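Local coordinates for protein type III effector NopAA (Sinorhizobium fredii USDA 257, PDB 6SDU) that hydrolyses xyloglucan as the glycoside hydrolase family 12 domain of a secreted effector, and binds cellobiose in its cleft, at residues E118-T123 with H173-L178; A148-S153 with N163-E168; W104-D109 with V212-E217; N88-S93 with V189-I194. All coordinates share one frame; numbering follows the deposited sequence.

Of the segments in contact, N88-S93 comes first from the N terminus; contact 4 closes its loop when it meets V189-I194. Before that the chain runs through W104-D109, whose partner V212-E217 in contact 3 lies beyond helix 191-200, so contacts 3 and 4 cross along the sequence. Contact 1, E118-T123 with H173-L178, nests inside both of these loops, and contact 2, A148-S153 with N163-E168, nests inside contact 1. Contacts 1, 2 and 3 reach the same mixed sheet, contacts 1 and 3 on the side of the bound sugar. Contact 4 instead ties the edge of the other sheet to the helix. Y108 of contact 3 joins S92 of contact 4 across the sandwich.

Contact 1: residues E118-T123 with H173-L178; sequences EIMLWT and HKVISL
Strands 118-122 and 174-178 run parallel, their short axes 4.6 Å apart at closest approach and 16° from true alignment. E118 pairs with V175, I119 with I176, M120 with S177 and L121 with L178. Five backbone hydrogen bonds zip the pair from E118 N to K174 O through W122 N to L178 O, and CA-H...O contacts such as I119 CA to I176 O (3.2 Å) fill the steps between. Just before the ladder begins, H173 NE2 donates to E118 OE1 at 2.7 Å. The oxygen lies in the imidazole plane but is met on its anti side, with the donor 23° out of the carboxylate plane. E118 reaches there because CG stands anti to the backbone N (chi1 -171°) and the chain stays extended. H173 ND1 bonds to D171, which should fix the ring's rotation. This is the parallel step in the mixed sheet of the GH12 beta-sandwich, and its face bearing M120 and W122 lines the sugar-binding cleft. On that face V175 CG2 lies 3.5 Å from E118 OE1, and M120 CB passes 3.9 Å from S177 OG. M120 SD comes in at the edge of the W122 indole, near its plane, and both residues touch the bound glucose. On the reverse face L121 and L178 lie side by side, CD2 of L121 on CB of L178 at 3.9 Å, and both pack against I194 of helix 191-200.

Contact 2: residues A148-S153 with N163-E168; sequences AIPVYS and NVFEGE
F165 lays one face of its ring against P150, whose CB stands 4.3 Å from the ring centroid and 24° off the normal, a CH-pi contact offset toward the rim. The proline ring runs alongside the phenyl, with CG 3.8 Å from CE2 of F165. At the ring's edge, near its plane, A148 O approaches CE2 of F165 at 3.6 Å, while A148 CB touches CD2. Beyond the proline the backbones join through a classic beta bulge. V151 and Y152 both face V164, whose O takes a good bond from V151 N (2.8 Å) and a weak one from Y152 N, while V164 N donates to Y152 O at a nearly straight 174°. V151 puts CG2 between its own backbone N and carbonyl carbon (chi1 -63° for CG1), close over V164 O at 3.3 Å, and sets CG1 against E166 CB. A water bridges I149 O and E166 N. E166 also forms a salt bridge with K174 of the adjoining strand. V164 rests on I176 and L178 of strand 174-180, and the Y152 ring meets W197 of helix 191-200 edge-to-face.

Contact 3: residues W104-D109 with V212-E217; sequences WDVAYD and VQYGVE
The floor of the sugar-binding cleft is built here from two central neighbours of the mixed sheet, strands 104-109 and 212-217, which run antiparallel. Six backbone hydrogen bonds join the hydrogen-bonded pairs D105 with E217, A107 with G215 and D109 with Q213. On the cleft face D105 OD1 and E217 OE1 stand 2.7 Å apart, the carboxylate planes 85° from each other. D105 reaches across because its CG sits between the backbone N and the carbonyl carbon (chi1 57°). E217 OE2 hydrogen-bonds to O2 of the bound glucose, and M120 and I70 pack on its side chain. A water donates to E217 O and, more distantly, to D105 OD2. Farther along, D109 and Q213 lie side by side, with the two acceptors D109 OD2 and Q213 OE1 3.2 Å apart; W111 NE1 donates to D109 OD2 and weakly to Q213 OE1. The other face carries two tyrosines and two valines. Y214 brings CD1 over the centre of the Y108 ring, 3.4 Å above its plane, with the ring planes tilted 47° and the centroids 4.4 Å apart. The far end of the same tyrosine presses on V106, whose CG1 is 3.5 Å from Y214 CZ, and V106 CG2 meets V216 CG2. Both tyrosine hydroxyls are held outside the pair, Y214 OH by Q96 and T123 and Y108 OH by S92. Y108 and Y214 both meet W232 of the second sheet, so the strand pair has the cleft on one face and the sandwich interior on the other, as in the concave sheet of the GH12 beta-jelly-roll.

Contact 4: residues N88-S93 with V189-I194; sequences NTLSSS and VDIKSI
L90 O is gripped by two consecutive amides at the start of helix 191-200. K192 N donates at 3.1 Å, lying in the carbonyl plane on a lone pair, and I191 N adds a weak, bent bond at 2.9 Å. Two residues on, the backbones pair as antiparallel strands: S92 and V189 exchange two hydrogen bonds, V189 N to S92 O at 2.9 Å and S92 N to V189 O. S91 faces D190 in the non-hydrogen-bonded pair between, its CB 3.4 Å from V189 O. The edge strand 186-190 of the antiparallel sheet runs straight into the helix, with D190 as its N-cap. D190 OD1 accepts a weak capping bond from S193 N. A water, accepting from L90 N and donating to D190 OD1, ties the cap to strand 90-93. K192 stretches back along the other segment, extended from a CG anti to its N (chi1 180°), and NZ donates to N88 O at 3.0 Å from above the carbonyl plane. L90 crosses I191, with CG 4.0 Å from I191 CB and CD2 equally far from I191 CG2. I191 CD1 also reaches S92 CB, which meets V189 CG2 at 3.9 Å. Inward from this apolar patch, I191 packs on V212 and I110, and V189 on Y108, all in the facing mixed sheet; S92 OG bonds to S233 O of strand 225-236.

Contact 1: residues E118-T123 with H173-L178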
loop_
_atom_site.group_PDB
_atom_site.type_symbol
_atom_site.label_atom_id
_atom_site.label_comp_id
_atom_site.label_asym_id
_atom_site.label_seq_id
_atom_site.Cartn_x
_atom_site.Cartn_y
_atom_site.Cartn_z
ATOM N N GLU A 118 0.529 -11.133 2.686
ATOM C CA GLU A 118 0.570 -9.720 2.336
ATOM C C GLU A 118 -0.699 -9.059 2.863
ATOM O O GLU A 118 -1.809 -9.542 2.600
ATOM C CB GLU A 118 0.672 -9.572 0.814
ATOM C CG GLU A 118 0.919 -8.202 0.353
ATOM C CD GLU A 118 0.767 -8.055 -1.165
ATOM O OE1 GLU A 118 0.552 -9.070 -1.871
ATOM O OE2 GLU A 118 0.860 -6.911 -1.636
ATOM N N ILE A 119 -0.544 -7.992 3.644
ATOM C CA ILE A 119 -1.680 -7.238 4.185
ATOM C C ILE A 119 -1.627 -5.818 3.621
ATOM O O ILE A 119 -0.629 -5.104 3.806
ATOM C CB ILE A 119 -1.694 -7.221 5.721
ATOM C CG1 ILE A 119 -1.763 -8.657 6.275
ATOM C CG2 ILE A 119 -2.877 -6.346 6.240
ATOM C CD1 ILE A 119 -0.405 -9.287 6.555
ATOM N N MET A 120 -2.691 -5.417 2.919
ATOM C CA MET A 120 -2.793 -4.106 2.281
ATOM C C MET A 120 -3.834 -3.260 2.998
ATOM O O MET A 120 -4.897 -3.762 3.383
ATOM C CB MET A 120 -3.187 -4.217 0.800
ATOM C CG MET A 120 -2.298 -5.099 -0.094
ATOM S SD MET A 120 -2.483 -4.643 -1.842
ATOM C CE MET A 120 -1.518 -3.137 -1.853
ATOM N N LEU A 121 -3.525 -1.988 3.187
ATOM C CA LEU A 121 -4.470 -1.024 3.738
ATOM C C LEU A 121 -4.553 0.128 2.746
ATOM O O LEU A 121 -3.587 0.875 2.595
ATOM C CB LEU A 121 -4.049 -0.526 5.127
ATOM C CG LEU A 121 -3.441 -1.546 6.110
ATOM C CD1 LEU A 121 -2.891 -0.832 7.361
ATOM C CD2 LEU A 121 -4.471 -2.594 6.494
ATOM N N TRP A 122 -5.680 0.231 2.038
ATOM C CA TRP A 122 -5.910 1.284 1.035
ATOM C C TRP A 122 -6.479 2.533 1.719
ATOM O O TRP A 122 -7.614 2.518 2.201
ATOM C CB TRP A 122 -6.875 0.791 -0.047
ATOM C CG TRP A 122 -6.374 -0.354 -0.940
ATOM C CD1 TRP A 122 -5.415 -1.291 -0.639
ATOM C CD2 TRP A 122 -6.841 -0.673 -2.262
ATOM N NE1 TRP A 122 -5.246 -2.161 -1.698
ATOM C CE2 TRP A 122 -6.106 -1.803 -2.706
ATOM C CE3 TRP A 122 -7.796 -0.100 -3.124
ATOM C CZ2 TRP A 122 -6.301 -2.381 -3.971
ATOM C CZ3 TRP A 122 -7.989 -0.672 -4.394
ATOM C CH2 TRP A 122 -7.237 -1.798 -4.801
ATOM N N THR A 123 -5.712 3.622 1.742
ATOM C CA THR A 123 -6.196 4.849 2.380
ATOM C C THR A 123 -6.978 5.755 1.428
ATOM O O THR A 123 -7.960 6.364 1.845
ATOM C CB THR A 123 -5.035 5.639 2.988
ATOM O OG1 THR A 123 -4.121 6.050 1.949
ATOM C CG2 THR A 123 -4.321 4.799 4.039
ATOM N N HIS A 173 0.767 -16.774 -2.658
ATOM C CA HIS A 173 0.799 -16.153 -1.347
ATOM C C HIS A 173 -0.527 -15.433 -1.071
ATOM O O HIS A 173 -1.162 -14.897 -1.985
ATOM C CB HIS A 173 2.017 -15.218 -1.240
ATOM C CG HIS A 173 1.763 -13.820 -1.709
ATOM N ND1 HIS A 173 1.948 -13.424 -3.017
ATOM C CD2 HIS A 173 1.341 -12.720 -1.040
ATOM C CE1 HIS A 173 1.648 -12.138 -3.130
ATOM N NE2 HIS A 173 1.285 -11.689 -1.943
ATOM N N LYS A 174 -0.966 -15.492 0.189
ATOM C CA LYS A 174 -2.229 -14.905 0.628
ATOM C C LYS A 174 -2.193 -13.373 0.650
ATOM O O LYS A 174 -1.280 -12.764 1.216
ATOM C CB LYS A 174 -2.562 -15.414 2.030
ATOM C CG LYS A 174 -3.922 -14.984 2.529
ATOM C CD LYS A 174 -5.005 -15.645 1.690
ATOM C CE LYS A 174 -5.262 -17.062 2.152
ATOM N NZ LYS A 174 -6.142 -17.774 1.187
ATOM N N VAL A 175 -3.248 -12.742 0.134
ATOM C CA VAL A 175 -3.370 -11.282 0.178
ATOM C C VAL A 175 -4.670 -10.911 0.887
ATOM O O VAL A 175 -5.761 -11.265 0.424
ATOM C CB VAL A 175 -3.341 -10.657 -1.229
ATOM C CG1 VAL A 175 -3.309 -9.108 -1.148
ATOM C CG2 VAL A 175 -2.186 -11.182 -2.020
ATOM N N ILE A 176 -4.554 -10.183 1.993
ATOM C CA ILE A 176 -5.695 -9.642 2.725
ATOM C C ILE A 176 -5.640 -8.125 2.540
ATOM O O ILE A 176 -4.639 -7.490 2.906
ATOM C CB ILE A 176 -5.647 -10.020 4.218
ATOM C CG1 ILE A 176 -5.470 -11.526 4.423
ATOM C CG2 ILE A 176 -6.914 -9.566 4.932
ATOM C CD1 ILE A 176 -6.696 -12.318 4.044
ATOM N N SER A 177 -6.700 -7.543 1.973
ATOM C CA SER A 177 -6.750 -6.111 1.677
ATOM C C SER A 177 -7.871 -5.430 2.452
ATOM O O SER A 177 -9.016 -5.891 2.426
ATOM C CB SER A 177 -6.963 -5.867 0.186
ATOM O OG SER A 177 -5.999 -6.548 -0.577
ATOM N N LEU A 178 -7.552 -4.325 3.113
ATOM C CA LEU A 178 -8.546 -3.519 3.810
ATOM C C LEU A 178 -8.682 -2.190 3.072
ATOM O O LEU A 178 -7.693 -1.469 2.910
ATOM C CB LEU A 178 -8.154 -3.293 5.271
ATOM C CG LEU A 178 -8.415 -4.491 6.191
ATOM C CD1 LEU A 178 -7.462 -5.623 5.913
ATOM C CD2 LEU A 178 -8.324 -4.059 7.667
#

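Contact 2: residues A148-S153 with N163-E168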
loop_
_atom_site.group_PDB
_atom_site.type_symbol
_atom_site.label_atom_id
_atom_site.label_comp_id
_atom_site.label_asym_id
_atom_site.label_seq_id
_atom_site.Cartn_x
_atom_site.Cartn_y
_atom_site.Cartn_z
ATOM N N ALA A 148 -15.245 -6.774 -6.751
ATOM C CA ALA A 148 -14.723 -7.796 -5.845
ATOM C C ALA A 148 -15.695 -7.951 -4.682
ATOM O O ALA A 148 -16.328 -6.981 -4.265
ATOM C CB ALA A 148 -13.335 -7.420 -5.323
ATOM N N ILE A 149 -15.851 -9.176 -4.193
ATOM C CA ILE A 149 -16.794 -9.464 -3.105
ATOM C C ILE A 149 -16.054 -9.413 -1.780
ATOM O O ILE A 149 -15.154 -10.234 -1.541
ATOM C CB ILE A 149 -17.474 -10.826 -3.278
ATOM C CG1 ILE A 149 -18.249 -10.876 -4.601
ATOM C CG2 ILE A 149 -18.388 -11.095 -2.050
ATOM C CD1 ILE A 149 -18.682 -12.277 -5.006
ATOM N N PRO A 150 -16.432 -8.511 -0.867
ATOM C CA PRO A 150 -15.784 -8.453 0.451
ATOM C C PRO A 150 -16.088 -9.700 1.268
ATOM O O PRO A 150 -17.177 -10.273 1.187
ATOM C CB PRO A 150 -16.423 -7.225 1.122
ATOM C CG PRO A 150 -17.228 -6.534 0.078
ATOM C CD PRO A 150 -17.479 -7.488 -1.050
ATOM N N VAL A 151 -15.107 -10.112 2.060
ATOM C CA VAL A 151 -15.321 -11.216 2.993
ATOM C C VAL A 151 -15.859 -10.715 4.338
ATOM O O VAL A 151 -16.528 -11.467 5.046
ATOM C CB VAL A 151 -14.038 -12.049 3.164
ATOM C CG1 VAL A 151 -13.663 -12.678 1.824
ATOM C CG2 VAL A 151 -12.903 -11.198 3.694
ATOM N N TYR A 152 -15.551 -9.471 4.718
ATOM C CA TYR A 152 -16.106 -8.816 5.897
ATOM C C TYR A 152 -16.364 -7.365 5.536
ATOM O O TYR A 152 -15.584 -6.762 4.793
ATOM C CB TYR A 152 -15.167 -8.867 7.115
ATOM C CG TYR A 152 -14.761 -10.257 7.575
ATOM C CD1 TYR A 152 -15.514 -10.950 8.523
ATOM C CD2 TYR A 152 -13.619 -10.876 7.066
ATOM C CE1 TYR A 152 -15.140 -12.221 8.946
ATOM C CE2 TYR A 152 -13.243 -12.147 7.475
ATOM C CZ TYR A 152 -14.006 -12.811 8.419
ATOM O OH TYR A 152 -13.641 -14.073 8.848
ATOM N N SER A 153 -17.456 -6.810 6.057
ATOM C CA SER A 153 -17.863 -5.444 5.772
ATOM C C SER A 153 -17.888 -4.604 7.046
ATOM O O SER A 153 -18.184 -5.109 8.136
ATOM C CB SER A 153 -19.240 -5.405 5.110
ATOM O OG SER A 153 -19.171 -5.786 3.747
ATOM N N ASN A 163 -13.465 -2.273 4.725
ATOM C CA ASN A 163 -13.996 -3.454 4.052
ATOM C C ASN A 163 -12.822 -4.380 3.744
ATOM O O ASN A 163 -11.765 -3.909 3.303
ATOM C CB ASN A 163 -14.728 -3.082 2.764
ATOM C CG ASN A 163 -16.099 -2.497 3.023
ATOM O OD1 ASN A 163 -16.695 -2.744 4.074
ATOM N ND2 ASN A 163 -16.610 -1.715 2.062
ATOM N N VAL A 164 -12.985 -5.678 4.046
ATOM C CA VAL A 164 -11.912 -6.666 3.978
ATOM C C VAL A 164 -12.117 -7.588 2.783
ATOM O O VAL A 164 -13.222 -8.101 2.559
ATOM C CB VAL A 164 -11.822 -7.464 5.290
ATOM C CG1 VAL A 164 -10.631 -8.442 5.262
ATOM C CG2 VAL A 164 -11.676 -6.489 6.434
ATOM N N PHE A 165 -11.035 -7.817 2.030
ATOM C CA PHE A 165 -11.050 -8.651 0.841
ATOM C C PHE A 165 -9.971 -9.721 0.947
ATOM O O PHE A 165 -8.933 -9.512 1.588
ATOM C CB PHE A 165 -10.831 -7.815 -0.408
ATOM C CG PHE A 165 -11.877 -6.795 -0.628
ATOM C CD1 PHE A 165 -11.825 -5.579 0.031
ATOM C CD2 PHE A 165 -12.932 -7.052 -1.506
ATOM C CE1 PHE A 165 -12.820 -4.628 -0.172
ATOM C CE2 PHE A 165 -13.922 -6.109 -1.721
ATOM C CZ PHE A 165 -13.868 -4.892 -1.061
ATOM N N GLU A 166 -10.220 -10.872 0.306
ATOM C CA GLU A 166 -9.294 -11.994 0.355
ATOM C C GLU A 166 -8.993 -12.544 -1.035
ATOM O O GLU A 166 -9.911 -12.818 -1.812
ATOM C CB GLU A 166 -9.830 -13.129 1.224
ATOM C CG GLU A 166 -8.835 -14.291 1.365
ATOM C CD GLU A 166 -9.452 -15.547 1.996
ATOM O OE1 GLU A 166 -8.719 -16.546 2.161
ATOM O OE2 GLU A 166 -10.662 -15.533 2.315
ATOM N N GLY A 167 -7.709 -12.756 -1.306
ATOM C CA GLY A 167 -7.263 -13.266 -2.577
ATOM C C GLY A 167 -5.897 -13.910 -2.457
ATOM O O GLY A 167 -5.369 -14.100 -1.361
ATOM N N GLU A 168 -5.368 -14.297 -3.609
ATOM C CA GLU A 168 -4.086 -14.958 -3.757
ATOM C C GLU A 168 -3.247 -14.263 -4.824
ATOM O O GLU A 168 -3.774 -13.904 -5.872
ATOM C CB GLU A 168 -4.309 -16.416 -4.179
ATOM C CG GLU A 168 -3.129 -17.272 -4.000
ATOM C CD GLU A 168 -3.522 -18.730 -3.982
ATOM O OE1 GLU A 168 -4.426 -19.079 -3.179
ATOM O OE2 GLU A 168 -2.935 -19.502 -4.779
HETATM O O HOH W 1 -12.541 -10.456 -1.420
#

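Contact 3: residues W104-D109 with V212-E217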
loop_
_atom_site.group_PDB
_atom_site.type_symbol
_atom_site.label_atom_id
_atom_site.label_comp_id
_atom_site.label_asym_id
_atom_site.label_seq_id
_atom_site.Cartn_x
_atom_site.Cartn_y
_atom_site.Cartn_z
ATOM N N TRP A 104 -5.602 4.279 -9.603
ATOM C CA TRP A 104 -4.543 4.039 -8.625
ATOM C C TRP A 104 -5.138 3.822 -7.238
ATOM O O TRP A 104 -6.319 4.077 -6.977
ATOM C CB TRP A 104 -3.532 5.199 -8.601
ATOM C CG TRP A 104 -4.185 6.562 -8.581
ATOM C CD1 TRP A 104 -4.408 7.371 -9.655
ATOM C CD2 TRP A 104 -4.702 7.269 -7.436
ATOM N NE1 TRP A 104 -5.027 8.531 -9.254
ATOM C CE2 TRP A 104 -5.219 8.490 -7.899
ATOM C CE3 TRP A 104 -4.780 6.983 -6.070
ATOM C CZ2 TRP A 104 -5.806 9.436 -7.035
ATOM C CZ3 TRP A 104 -5.350 7.912 -5.223
ATOM C CH2 TRP A 104 -5.863 9.119 -5.702
ATOM N N ASP A 105 -4.294 3.323 -6.349
ATOM C CA ASP A 105 -4.659 3.181 -4.955
ATOM C C ASP A 105 -3.416 3.464 -4.130
ATOM O O ASP A 105 -2.338 2.980 -4.453
ATOM C CB ASP A 105 -5.248 1.806 -4.668
ATOM C CG ASP A 105 -4.311 0.664 -5.041
ATOM O OD1 ASP A 105 -3.526 0.210 -4.162
ATOM O OD2 ASP A 105 -4.393 0.190 -6.196
ATOM N N VAL A 106 -3.549 4.359 -3.156
ATOM C CA VAL A 106 -2.493 4.646 -2.201
ATOM C C VAL A 106 -2.664 3.621 -1.084
ATOM O O VAL A 106 -3.745 3.533 -0.493
ATOM C CB VAL A 106 -2.607 6.089 -1.670
ATOM C CG1 VAL A 106 -1.523 6.378 -0.657
ATOM C CG2 VAL A 106 -2.501 7.078 -2.831
ATOM N N ALA A 107 -1.630 2.825 -0.803
ATOM C CA ALA A 107 -1.844 1.737 0.152
ATOM C C ALA A 107 -0.614 1.434 0.997
ATOM O O ALA A 107 0.524 1.564 0.534
ATOM C CB ALA A 107 -2.245 0.443 -0.574
ATOM N N TYR A 108 -0.875 0.965 2.234
ATOM C CA TYR A 108 0.120 0.281 3.047
ATOM C C TYR A 108 0.291 -1.118 2.478
ATOM O O TYR A 108 -0.682 -1.738 2.034
ATOM C CB TYR A 108 -0.339 0.158 4.510
ATOM C CG TYR A 108 -0.048 1.375 5.325
ATOM C CD1 TYR A 108 1.209 1.579 5.876
ATOM C CD2 TYR A 108 -1.015 2.354 5.498
ATOM C CE1 TYR A 108 1.490 2.718 6.610
ATOM C CE2 TYR A 108 -0.748 3.497 6.237
ATOM C CZ TYR A 108 0.513 3.679 6.775
ATOM O OH TYR A 108 0.802 4.810 7.500
ATOM N N ASP A 109 1.527 -1.598 2.448
ATOM C CA ASP A 109 1.846 -2.950 1.987
ATOM C C ASP A 109 2.670 -3.600 3.095
ATOM O O ASP A 109 3.844 -3.275 3.280
ATOM C CB ASP A 109 2.600 -2.910 0.651
ATOM C CG ASP A 109 2.334 -4.137 -0.232
ATOM O OD1 ASP A 109 1.232 -4.733 -0.177
ATOM O OD2 ASP A 109 3.256 -4.520 -0.977
ATOM N N VAL A 212 7.039 -3.066 6.562
ATOM C CA VAL A 212 5.905 -2.156 6.451
ATOM C C VAL A 212 6.209 -1.214 5.290
ATOM O O VAL A 212 7.203 -0.481 5.330
ATOM C CB VAL A 212 5.649 -1.362 7.744
ATOM C CG1 VAL A 212 4.641 -0.236 7.473
ATOM C CG2 VAL A 212 5.107 -2.257 8.820
ATOM N N GLN A 213 5.389 -1.251 4.242
ATOM C CA GLN A 213 5.595 -0.408 3.062
ATOM C C GLN A 213 4.439 0.571 2.855
ATOM O O GLN A 213 3.311 0.327 3.301
ATOM C CB GLN A 213 5.772 -1.262 1.803
ATOM C CG GLN A 213 6.904 -2.242 1.903
ATOM C CD GLN A 213 6.993 -3.215 0.734
ATOM O OE1 GLN A 213 6.071 -3.347 -0.083
ATOM N NE2 GLN A 213 8.104 -3.922 0.667
ATOM N N TYR A 214 4.725 1.691 2.180
ATOM C CA TYR A 214 3.689 2.651 1.818
ATOM C C TYR A 214 4.012 3.318 0.482
ATOM O O TYR A 214 5.135 3.784 0.275
ATOM C CB TYR A 214 3.506 3.722 2.905
ATOM C CG TYR A 214 2.199 4.477 2.782
ATOM C CD1 TYR A 214 0.978 3.840 2.999
ATOM C CD2 TYR A 214 2.180 5.835 2.442
ATOM C CE1 TYR A 214 -0.236 4.546 2.898
ATOM C CE2 TYR A 214 0.978 6.548 2.335
ATOM C CZ TYR A 214 -0.226 5.898 2.553
ATOM O OH TYR A 214 -1.419 6.606 2.437
ATOM N N GLY A 215 3.014 3.402 -0.391
ATOM C CA GLY A 215 3.220 4.007 -1.698
ATOM C C GLY A 215 1.934 4.020 -2.487
ATOM O O GLY A 215 0.850 4.060 -1.902
ATOM N N VAL A 216 2.051 4.046 -3.822
ATOM C CA VAL A 216 0.883 4.051 -4.699
ATOM C C VAL A 216 1.043 2.998 -5.801
ATOM O O VAL A 216 2.063 2.963 -6.507
ATOM C CB VAL A 216 0.615 5.470 -5.272
ATOM C CG1 VAL A 216 1.801 6.017 -6.013
ATOM C CG2 VAL A 216 -0.646 5.512 -6.132
ATOM N N GLU A 217 0.032 2.132 -5.950
ATOM C CA GLU A 217 -0.022 1.188 -7.066
ATOM C C GLU A 217 -0.715 1.905 -8.216
ATOM O O GLU A 217 -1.923 2.159 -8.138
ATOM C CB GLU A 217 -0.814 -0.060 -6.688
ATOM C CG GLU A 217 -0.210 -0.918 -5.565
ATOM C CD GLU A 217 -1.031 -2.167 -5.276
ATOM O OE1 GLU A 217 -2.267 -2.047 -5.016
ATOM O OE2 GLU A 217 -0.439 -3.267 -5.313
HETATM O O HOH W 2 -3.529 0.600 -9.349
#

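Contact 4: residues N88-S93 with V189-I194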
loop_
_atom_site.group_PDB
_atom_site.type_symbol
_atom_site.label_atom_id
_atom_site.label_comp_id
_atom_site.label_asym_id
_atom_site.label_seq_id
_atom_site.Cartn_x
_atom_site.Cartn_y
_atom_site.Cartn_z
ATOM N N ASN A 88 5.002 -4.537 21.028
ATOM C CA ASN A 88 4.215 -3.725 21.948
ATOM C C ASN A 88 3.513 -2.572 21.245
ATOM O O ASN A 88 2.370 -2.240 21.589
ATOM C CB ASN A 88 5.114 -3.158 23.058
ATOM C CG ASN A 88 5.972 -4.230 23.740
ATOM O OD1 ASN A 88 5.453 -5.143 24.392
ATOM N ND2 ASN A 88 7.292 -4.122 23.580
ATOM N N THR A 89 4.176 -1.954 20.266
ATOM C CA THR A 89 3.592 -0.867 19.489
ATOM C C THR A 89 4.047 -0.976 18.042
ATOM O O THR A 89 5.249 -1.044 17.774
ATOM C CB THR A 89 4.018 0.493 20.060
ATOM O OG1 THR A 89 3.382 0.711 21.326
ATOM C CG2 THR A 89 3.662 1.613 19.109
ATOM N N LEU A 90 3.095 -0.959 17.111
ATOM C CA LEU A 90 3.409 -0.878 15.680
ATOM C C LEU A 90 2.337 -0.009 15.031
ATOM O O LEU A 90 1.238 -0.476 14.712
ATOM C CB LEU A 90 3.494 -2.248 15.018
ATOM C CG LEU A 90 3.929 -2.217 13.541
ATOM C CD1 LEU A 90 5.237 -1.447 13.341
ATOM C CD2 LEU A 90 4.073 -3.616 12.989
ATOM N N SER A 91 2.665 1.257 14.841
ATOM C CA SER A 91 1.745 2.215 14.259
ATOM C C SER A 91 2.465 3.024 13.190
ATOM O O SER A 91 3.698 3.026 13.097
ATOM C CB SER A 91 1.181 3.146 15.322
ATOM O OG SER A 91 2.231 3.924 15.857
ATOM N N SER A 92 1.681 3.695 12.358
ATOM C CA SER A 92 2.241 4.495 11.282
ATOM C C SER A 92 1.383 5.731 11.051
ATOM O O SER A 92 0.159 5.691 11.220
ATOM C CB SER A 92 2.346 3.653 10.001
ATOM O OG SER A 92 3.163 4.283 9.042
ATOM N N SER A 93 2.040 6.841 10.695
ATOM C CA SER A 93 1.365 8.091 10.345
ATOM C C SER A 93 1.642 8.456 8.895
ATOM O O SER A 93 2.781 8.347 8.439
ATOM C CB SER A 93 1.829 9.237 11.238
ATOM O OG SER A 93 1.371 9.035 12.559
ATOM N N VAL A 189 -2.504 4.667 11.553
ATOM C CA VAL A 189 -2.993 3.290 11.587
ATOM C C VAL A 189 -2.275 2.520 12.684
ATOM O O VAL A 189 -1.051 2.619 12.835
ATOM C CB VAL A 189 -2.800 2.574 10.235
ATOM C CG1 VAL A 189 -3.818 3.056 9.216
ATOM C CG2 VAL A 189 -1.399 2.799 9.735
ATOM N N ASP A 190 -3.038 1.717 13.417
ATOM C CA ASP A 190 -2.504 0.823 14.439
ATOM C C ASP A 190 -2.359 -0.528 13.749
ATOM O O ASP A 190 -3.304 -1.317 13.669
ATOM C CB ASP A 190 -3.415 0.786 15.659
ATOM C CG ASP A 190 -2.941 -0.197 16.730
ATOM O OD1 ASP A 190 -1.858 -0.815 16.560
ATOM O OD2 ASP A 190 -3.677 -0.370 17.734
ATOM N N ILE A 191 -1.168 -0.761 13.193
ATOM C CA ILE A 191 -0.922 -1.981 12.432
ATOM C C ILE A 191 -0.940 -3.196 13.353
ATOM O O ILE A 191 -1.484 -4.254 13.002
ATOM C CB ILE A 191 0.392 -1.850 11.634
ATOM C CG1 ILE A 191 0.291 -0.644 10.685
ATOM C CG2 ILE A 191 0.693 -3.129 10.839
ATOM C CD1 ILE A 191 1.567 -0.289 9.941
ATOM N N LYS A 192 -0.411 -3.051 14.570
ATOM C CA LYS A 192 -0.391 -4.178 15.504
ATOM C C LYS A 192 -1.789 -4.751 15.699
ATOM O O LYS A 192 -2.009 -5.951 15.505
ATOM C CB LYS A 192 0.191 -3.720 16.841
ATOM C CG LYS A 192 0.266 -4.791 17.915
ATOM C CD LYS A 192 0.379 -4.123 19.274
ATOM C CE LYS A 192 0.102 -5.091 20.414
ATOM N NZ LYS A 192 0.427 -4.489 21.737
ATOM N N SER A 193 -2.762 -3.874 15.983
ATOM C CA SER A 193 -4.154 -4.277 16.199
ATOM C C SER A 193 -4.786 -4.861 14.947
ATOM O O SER A 193 -5.623 -5.764 15.037
ATOM C CB SER A 193 -4.985 -3.076 16.655
ATOM O OG SER A 193 -4.604 -2.636 17.944
ATOM N N ILE A 194 -4.463 -4.306 13.771
ATOM C CA ILE A 194 -5.033 -4.839 12.536
ATOM C C ILE A 194 -4.533 -6.252 12.301
ATOM O O ILE A 194 -5.314 -7.152 11.973
ATOM C CB ILE A 194 -4.716 -3.913 11.345
ATOM C CG1 ILE A 194 -5.499 -2.598 11.474
ATOM C CG2 ILE A 194 -5.021 -4.621 10.027
ATOM C CD1 ILE A 194 -5.082 -1.518 10.471
HETATM O O HOH W 3 0.586 -0.154 17.878
#